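Local atomic coordinates of (S)-ureidoglycine--glyoxylate transaminase (Bacillus subtilis, PDB entry 3ISL), a protein that catalyses transfer of the amino group of (S)-ureidoglycine to glyoxylate, giving oxalurate and glycine in purine catabolism, with pyridoxal 5'-phosphate as cofactor. Residues E116-W119 and G120-F123; I129-I132 and K133-K136; Y248-L251 and S252-E255; L276-G279 and V280-V283. All blocks are in the same frame, centred on the assembly; numbering follows the deposited sequence.

How the interactions relate
All four contacts are local, each within one continuous run of eight residues. Interactions 1 and 2 lie at the surface and follow one another: residues 116-123 link strand 111-116 to helix 125-135, and residues 129-136 run through the end of that helix and one residue past it; the centres of the two contacts lie about 18 Å apart. Interactions 3 and 4 are buried and both touch the second subunit, at the start of helix 251-257 and within helix 270-286, the next in the chain. Interaction 1 is a beta turn with a sulfur-aromatic contact; interaction 2 has one lysine-glutamate salt bridge near the helix's C-terminal end; interaction 3 is a helix N-cap; interaction 4 is an arginine-glutamate network facing the dimer partner.

Interaction 1 (E116-W119 and G120-F123); sequences ECEW and GTVF
Glu118 O is gripped twice by Thr121: the backbone N lies 3.0 Å from it, and the hydroxyl OG1 donates to the same Glu118 O, also over 3.0 Å. The first bond closes a type II beta turn from Glu118 to Thr121, its donor tilted 27° from the carbonyl plane; the second lies in that plane, on a lone pair. Thr121 OG1 can reach back because it stands between its own backbone N and carbonyl carbon (chi1 78°). Gly120, with its positive phi, takes the third place of the turn, where a side chain would be jammed against Trp119 O. A valine in place of Thr121 would probably leave Glu118 O with the backbone bond alone and the turn less firmly closed.

The turn folds the chain back on itself, so that Cys117 before it meets Phe123 after it. SG sits over the centre of one ring face, 3.8 Å from the centroid of Phe123 and 13° off the ring normal, while Cys117 CB makes a CH-pi contact with the same ring at 4.1 Å from the centroid. The loop follows strand 111-116 and leads into helix 125-135; Trp119 packs against Arg96 and Tyr99 of helix 96-107. Polar bonds thus fix the tip of this reversal, while a polarisable sulfur on an aromatic face joins its two arms without any charge.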
# COMPACT_ATOMS: atom_id res chain seq x y z
N GLU A 116 25.92 -17.91 3.03
CA GLU A 116 25.84 -16.95 4.13
C GLU A 116 27.24 -16.56 4.58
O GLU A 116 28.09 -17.41 4.78
CB GLU A 116 25.08 -17.54 5.31
CG GLU A 116 23.58 -17.92 5.05
CD GLU A 116 23.06 -18.91 6.12
OE1 GLU A 116 23.37 -20.12 6.05
OE2 GLU A 116 22.37 -18.51 7.07
N CYS A 117 27.46 -15.26 4.75
CA CYS A 117 28.71 -14.82 5.35
C CYS A 117 28.50 -14.02 6.63
O CYS A 117 27.37 -13.67 6.97
CB CYS A 117 29.61 -14.04 4.36
SG CYS A 117 28.93 -12.49 3.82
N GLU A 118 29.63 -13.72 7.29
CA GLU A 118 29.60 -13.00 8.53
C GLU A 118 28.96 -11.61 8.42
O GLU A 118 29.35 -10.81 7.58
CB GLU A 118 31.01 -12.84 9.11
CG GLU A 118 30.98 -13.05 10.59
CD GLU A 118 32.10 -12.41 11.38
OE1 GLU A 118 32.55 -13.08 12.34
OE2 GLU A 118 32.51 -11.26 11.10
N TRP A 119 28.06 -11.32 9.36
CA TRP A 119 27.45 -10.01 9.41
C TRP A 119 28.53 -8.98 9.69
O TRP A 119 29.33 -9.13 10.62
CB TRP A 119 26.29 -9.95 10.41
CG TRP A 119 25.07 -10.64 9.94
CD1 TRP A 119 24.99 -11.65 9.03
CD2 TRP A 119 23.72 -10.39 10.37
NE1 TRP A 119 23.68 -12.05 8.87
CE2 TRP A 119 22.88 -11.26 9.65
CE3 TRP A 119 23.15 -9.48 11.27
CZ2 TRP A 119 21.49 -11.29 9.82
CZ3 TRP A 119 21.75 -9.48 11.42
CH2 TRP A 119 20.95 -10.40 10.70
N GLY A 120 28.57 -7.97 8.81
CA GLY A 120 29.56 -6.90 8.86
C GLY A 120 30.57 -7.03 7.74
O GLY A 120 31.40 -6.14 7.55
N THR A 121 30.52 -8.14 7.00
CA THR A 121 31.38 -8.32 5.84
C THR A 121 30.47 -8.55 4.61
O THR A 121 29.21 -8.58 4.75
CB THR A 121 32.40 -9.51 6.02
OG1 THR A 121 31.73 -10.75 5.80
CG2 THR A 121 33.06 -9.53 7.44
N VAL A 122 31.08 -8.73 3.43
CA VAL A 122 30.35 -9.09 2.19
C VAL A 122 31.08 -10.28 1.53
O VAL A 122 32.20 -10.58 1.90
CB VAL A 122 30.19 -7.89 1.16
CG1 VAL A 122 29.47 -6.66 1.78
CG2 VAL A 122 31.56 -7.47 0.52
N PHE A 123 30.49 -10.90 0.52
CA PHE A 123 31.14 -11.94 -0.31
C PHE A 123 32.20 -11.40 -1.28
O PHE A 123 32.06 -10.30 -1.78
CB PHE A 123 30.07 -12.67 -1.13
CG PHE A 123 29.08 -13.43 -0.28
CD1 PHE A 123 29.36 -14.71 0.15
CD2 PHE A 123 27.88 -12.84 0.10
CE1 PHE A 123 28.43 -15.43 0.94
CE2 PHE A 123 26.92 -13.51 0.85
CZ PHE A 123 27.21 -14.83 1.29

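Interaction 2 (I129-I132 and K133-K136); sequences IREI and KKVK
Ile129 O takes Lys133 N at 3.0 Å, the first of four successive i to i+4 backbone bonds that carry helix 125-135 to its end, where Lys136 N still binds Ile132 O at 2.8 Å although Lys136 itself has turned to a positive phi.

The polar side-chain contact is one turn long. Glu131 and Lys134 lie side by side and point the same way, and Lys134 NZ donates to Glu131 OE1 at 2.9 Å, the main bond of a salt bridge. NZ comes in on the syn side of OE1, 18° out of the carboxylate plane; a weak second bond reaches Glu131 OE2 at 3.3 Å. The glutamate bends at chi2 (-71°), which turns its carboxylate alongside the chain of Lys134. Beside the pair, the side chain of Val135 slants across that of Glu131, CG2 lying 4.0 Å from Glu131 OE1.

Lys133 behaves differently. It bends at chi3 (-60°), folding its chain back over the preceding turn, and its CE packs 3.7 Å from Ile129 CG2; the ammonium ends above the backbone of Arg130. Ile129 and Ile132 meet helix 156-164, and Ile132 also reaches Leu90 of strand 88-93, so the apolar side of the helix is laid against the alpha/beta core. Arg130 and the three lysines are exposed, and the carboxylate of Glu131, the one acidic group in the run, probably offsets part of that positive charge at the helix's C-terminal end.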
# COMPACT_ATOMS: atom_id res chain seq x y z
N ILE A 129 29.84 -16.10 -8.03
CA ILE A 129 29.88 -16.48 -9.45
C ILE A 129 30.18 -18.01 -9.57
O ILE A 129 29.51 -18.73 -10.32
CB ILE A 129 30.89 -15.59 -10.17
CG1 ILE A 129 30.36 -14.13 -10.19
CG2 ILE A 129 31.27 -16.18 -11.54
CD1 ILE A 129 31.48 -13.14 -10.54
N ARG A 130 31.10 -18.53 -8.76
CA ARG A 130 31.30 -19.99 -8.72
C ARG A 130 29.99 -20.81 -8.35
O ARG A 130 29.72 -21.87 -8.97
CB ARG A 130 32.45 -20.31 -7.79
CG ARG A 130 32.83 -21.74 -7.66
CD ARG A 130 34.04 -22.03 -8.54
NE ARG A 130 34.78 -23.15 -8.02
CZ ARG A 130 34.99 -24.29 -8.67
NH1 ARG A 130 34.53 -24.45 -9.92
NH2 ARG A 130 35.69 -25.23 -8.06
N GLU A 131 29.20 -20.32 -7.38
CA GLU A 131 27.92 -20.98 -7.05
C GLU A 131 26.91 -20.86 -8.13
O GLU A 131 26.12 -21.79 -8.32
CB GLU A 131 27.30 -20.47 -5.75
CG GLU A 131 28.20 -20.83 -4.61
CD GLU A 131 28.20 -22.33 -4.29
OE1 GLU A 131 27.12 -22.94 -4.28
OE2 GLU A 131 29.28 -22.85 -4.01
N ILE A 132 26.88 -19.72 -8.79
CA ILE A 132 26.05 -19.55 -9.95
C ILE A 132 26.37 -20.64 -10.97
O ILE A 132 25.46 -21.32 -11.43
CB ILE A 132 26.13 -18.11 -10.56
CG1 ILE A 132 25.62 -17.04 -9.52
CG2 ILE A 132 25.29 -18.03 -11.89
CD1 ILE A 132 25.82 -15.60 -10.02
N LYS A 133 27.66 -20.86 -11.28
CA LYS A 133 28.03 -21.79 -12.33
C LYS A 133 27.67 -23.22 -11.93
O LYS A 133 27.28 -24.03 -12.74
CB LYS A 133 29.50 -21.65 -12.75
CG LYS A 133 29.80 -20.41 -13.65
CD LYS A 133 31.34 -20.09 -13.71
CE LYS A 133 31.91 -19.75 -12.20
NZ LYS A 133 33.43 -19.36 -11.86
N LYS A 134 27.79 -23.49 -10.65
CA LYS A 134 27.55 -24.76 -10.09
C LYS A 134 26.05 -25.07 -9.97
O LYS A 134 25.61 -26.15 -10.32
CB LYS A 134 28.19 -24.78 -8.72
CG LYS A 134 28.04 -26.06 -7.97
CD LYS A 134 28.65 -25.92 -6.61
CE LYS A 134 27.82 -26.67 -5.61
NZ LYS A 134 27.84 -25.78 -4.39
N VAL A 135 25.27 -24.13 -9.45
CA VAL A 135 23.87 -24.42 -9.18
C VAL A 135 23.01 -24.23 -10.44
O VAL A 135 21.98 -24.91 -10.62
CB VAL A 135 23.36 -23.54 -7.98
CG1 VAL A 135 21.86 -23.67 -7.78
CG2 VAL A 135 24.13 -23.96 -6.70
N LYS A 136 23.43 -23.30 -11.31
CA LYS A 136 22.67 -22.96 -12.51
C LYS A 136 21.26 -22.60 -12.14
O LYS A 136 20.30 -23.29 -12.54
CB LYS A 136 22.64 -24.17 -13.48
CG LYS A 136 23.53 -23.95 -14.69
CD LYS A 136 24.71 -24.89 -14.70
CE LYS A 136 24.25 -26.30 -15.03
NZ LYS A 136 25.45 -27.17 -15.21

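Interaction 3 (Y248-L251 and S252-E255); sequences YFDL and SQLE
Asp250 holds the start of helix 251-257 from its N-cap position, and its side chain can be followed outward. CB lies 3.4 Å from Gln253 NE2. With CG anti to the backbone N (chi1 -173°), the carboxylate is carried forward over the first turn. OD1 accepts from Gln253 NE2 at 2.8 Å, the donor coming from above the carboxylate plane, with carboxylate and amide planes 78° apart; NE2 also bonds Asn247 OD1. OD2 turns to the backbone and takes a weak capping bond from Ser252 N at 3.1 Å. Asp250 O meanwhile accepts from Leu254 N at 2.8 Å.

The same OD1 forms a salt bridge with Arg107 of the second subunit, so this buried carboxylate serves both the helix end and the dimer interface. An alanine here would probably leave Ser252 N without its cap, Gln253 NE2 with Asn247 OD1 but without its carboxylate partner, and that arginine without this counter-charge.

Leu254 CD1 packs beneath the cap, 3.3 Å from Tyr248 O. Around the turn, Leu251 lies against helices 71-82 and 213-220 as well as Tyr65 of strand 63-68, and Phe249 stacks on Phe249 of the second subunit beside helix 71-82.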
# COMPACT_ATOMS: atom_id res chain seq x y z
N TYR A 248 -2.97 -9.91 -6.34
CA TYR A 248 -2.57 -8.51 -6.12
C TYR A 248 -1.12 -8.25 -6.59
O TYR A 248 -0.85 -7.21 -7.21
CB TYR A 248 -2.75 -8.13 -4.65
CG TYR A 248 -2.52 -6.67 -4.30
CD1 TYR A 248 -3.54 -5.71 -4.47
CD2 TYR A 248 -1.27 -6.25 -3.79
CE1 TYR A 248 -3.35 -4.39 -4.11
CE2 TYR A 248 -1.03 -4.93 -3.42
CZ TYR A 248 -2.07 -3.98 -3.58
OH TYR A 248 -1.86 -2.64 -3.21
N PHE A 249 -0.23 -9.22 -6.37
CA PHE A 249 1.18 -9.12 -6.85
C PHE A 249 1.43 -9.71 -8.27
O PHE A 249 2.58 -9.99 -8.63
CB PHE A 249 2.14 -9.74 -5.80
CG PHE A 249 2.08 -9.06 -4.43
CD1 PHE A 249 1.98 -7.66 -4.31
CD2 PHE A 249 2.11 -9.83 -3.27
CE1 PHE A 249 1.91 -7.03 -3.06
CE2 PHE A 249 2.05 -9.22 -2.00
CZ PHE A 249 1.93 -7.82 -1.90
N ASP A 250 0.36 -9.89 -9.07
CA ASP A 250 0.47 -10.46 -10.43
C ASP A 250 1.00 -9.39 -11.44
O ASP A 250 0.20 -8.60 -12.00
CB ASP A 250 -0.88 -11.07 -10.87
CG ASP A 250 -0.79 -11.86 -12.23
OD1 ASP A 250 -1.77 -12.62 -12.54
OD2 ASP A 250 0.25 -11.73 -12.95
N LEU A 251 2.32 -9.34 -11.66
CA LEU A 251 2.93 -8.30 -12.53
C LEU A 251 2.39 -8.31 -13.96
O LEU A 251 2.46 -7.32 -14.67
CB LEU A 251 4.48 -8.38 -12.54
CG LEU A 251 5.18 -8.21 -11.19
CD1 LEU A 251 6.67 -8.14 -11.37
CD2 LEU A 251 4.69 -6.98 -10.37
N SER A 252 1.90 -9.48 -14.39
CA SER A 252 1.29 -9.69 -15.71
C SER A 252 -0.02 -8.91 -15.88
O SER A 252 -0.34 -8.49 -17.00
CB SER A 252 0.97 -11.17 -15.93
OG SER A 252 0.59 -11.33 -17.26
N GLN A 253 -0.77 -8.80 -14.79
CA GLN A 253 -1.95 -7.95 -14.73
C GLN A 253 -1.52 -6.52 -14.46
O GLN A 253 -2.09 -5.59 -15.04
CB GLN A 253 -2.93 -8.41 -13.66
CG GLN A 253 -3.40 -9.85 -13.88
CD GLN A 253 -4.47 -10.24 -12.91
OE1 GLN A 253 -5.62 -9.81 -13.03
NE2 GLN A 253 -4.11 -11.11 -11.95
N LEU A 254 -0.51 -6.34 -13.58
CA LEU A 254 0.01 -4.99 -13.29
C LEU A 254 0.64 -4.29 -14.53
O LEU A 254 0.59 -3.04 -14.64
CB LEU A 254 0.94 -4.99 -12.08
CG LEU A 254 0.03 -5.04 -10.85
CD1 LEU A 254 0.72 -5.53 -9.61
CD2 LEU A 254 -0.61 -3.65 -10.63
N GLU A 255 1.18 -5.07 -15.48
CA GLU A 255 1.67 -4.46 -16.71
C GLU A 255 0.56 -3.93 -17.65
O GLU A 255 0.76 -2.90 -18.31
CB GLU A 255 2.80 -5.23 -17.39
CG GLU A 255 2.69 -6.71 -17.61
CD GLU A 255 4.01 -7.27 -18.16
OE1 GLU A 255 4.06 -7.84 -19.28
OE2 GLU A 255 5.03 -7.11 -17.48

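Interaction 4 (L276-G279 and V280-V283); sequences LREG and VRLV
Arg277, Glu278 and Arg281 make a salt-bridge network along one side of a largely buried part of helix 270-286, and Glu278 is its hub. Arg281 grips the carboxylate side-on with two nitrogens, NE to Glu278 OE2 at 3.0 Å and NH2 to Glu278 OE1 at 2.9 Å. Both come from above the carboxylate plane, which stands 50° from the guanidinium plane. Arg277 NH1 then reaches Glu278 OE2 at 2.8 Å on the syn side, from the face opposite Arg281 NE. OE2 thus has two donors; OE1 has a second one in Leu7 N of the second subunit.

Other partners lie outside the trio: Arg277 NH1 also bonds Arg5 O of the second subunit, Arg277 NH2 pairs with Glu48 on helix 40-56, and Arg281 NH1 with Glu285. The two arginines come close, but the shared carboxylate probably offsets their charges. Glu278 bends at chi2 (-66°), which brings its carboxylate alongside Arg281 instead of straight out.

Backbone donors follow the helix: Val280 N meets Leu276 O almost straight at 2.8 Å, N-H...O 179°, and Arg281 N, Leu282 N and Val283 N bond Arg277 O, Glu278 O and Gly279 O in turn. Away from the charges, the side chains of Leu276 and Val280 run side by side, Leu276 CD1 resting 3.7 Å from Val280 CG2.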
# COMPACT_ATOMS: atom_id res chain seq x y z
N LEU A 276 5.08 10.10 -4.78
CA LEU A 276 6.17 9.48 -5.51
C LEU A 276 6.65 10.35 -6.69
O LEU A 276 7.86 10.61 -6.87
CB LEU A 276 5.72 8.08 -6.03
CG LEU A 276 6.78 7.32 -6.78
CD1 LEU A 276 8.11 7.07 -5.89
CD2 LEU A 276 6.22 6.01 -7.27
N ARG A 277 5.70 10.73 -7.53
CA ARG A 277 5.97 11.69 -8.61
C ARG A 277 6.80 12.88 -8.13
O ARG A 277 7.90 13.16 -8.66
CB ARG A 277 4.62 12.11 -9.20
CG ARG A 277 4.64 12.79 -10.65
CD ARG A 277 4.88 14.27 -10.55
NE ARG A 277 4.74 14.90 -11.86
CZ ARG A 277 5.04 16.16 -12.15
NH1 ARG A 277 5.46 16.97 -11.17
NH2 ARG A 277 4.89 16.61 -13.41
N GLU A 278 6.33 13.57 -7.08
CA GLU A 278 7.10 14.71 -6.60
C GLU A 278 8.44 14.32 -6.01
O GLU A 278 9.41 15.02 -6.24
CB GLU A 278 6.32 15.61 -5.64
CG GLU A 278 5.08 16.21 -6.22
CD GLU A 278 5.36 17.23 -7.36
OE1 GLU A 278 5.10 18.44 -7.20
OE2 GLU A 278 5.78 16.79 -8.44
N GLY A 279 8.50 13.23 -5.26
CA GLY A 279 9.78 12.77 -4.66
C GLY A 279 10.85 12.41 -5.69
O GLY A 279 11.99 12.85 -5.58
N VAL A 280 10.46 11.65 -6.73
CA VAL A 280 11.40 11.38 -7.80
C VAL A 280 11.71 12.66 -8.60
O VAL A 280 12.84 12.90 -9.03
CB VAL A 280 10.87 10.29 -8.75
CG1 VAL A 280 11.97 9.84 -9.61
CG2 VAL A 280 10.44 9.11 -7.86
N ARG A 281 10.73 13.52 -8.78
CA ARG A 281 11.13 14.75 -9.52
C ARG A 281 12.25 15.49 -8.76
O ARG A 281 13.11 16.06 -9.38
CB ARG A 281 9.93 15.68 -9.75
CG ARG A 281 10.26 17.09 -10.17
CD ARG A 281 9.03 17.91 -10.38
NE ARG A 281 8.31 18.25 -9.15
CZ ARG A 281 8.57 19.30 -8.36
NH1 ARG A 281 9.63 20.10 -8.57
NH2 ARG A 281 7.79 19.50 -7.32
N LEU A 282 12.19 15.53 -7.42
CA LEU A 282 13.19 16.23 -6.62
C LEU A 282 14.53 15.57 -6.70
O LEU A 282 15.58 16.29 -6.72
CB LEU A 282 12.81 16.41 -5.15
CG LEU A 282 11.54 17.23 -4.91
CD1 LEU A 282 11.33 17.52 -3.41
CD2 LEU A 282 11.46 18.52 -5.71
N VAL A 283 14.54 14.25 -6.73
CA VAL A 283 15.85 13.62 -6.93
C VAL A 283 16.50 13.98 -8.25
O VAL A 283 17.67 14.28 -8.32
CB VAL A 283 15.97 12.11 -6.53
CG1 VAL A 283 14.83 11.57 -5.76
CG2 VAL A 283 16.85 11.16 -7.49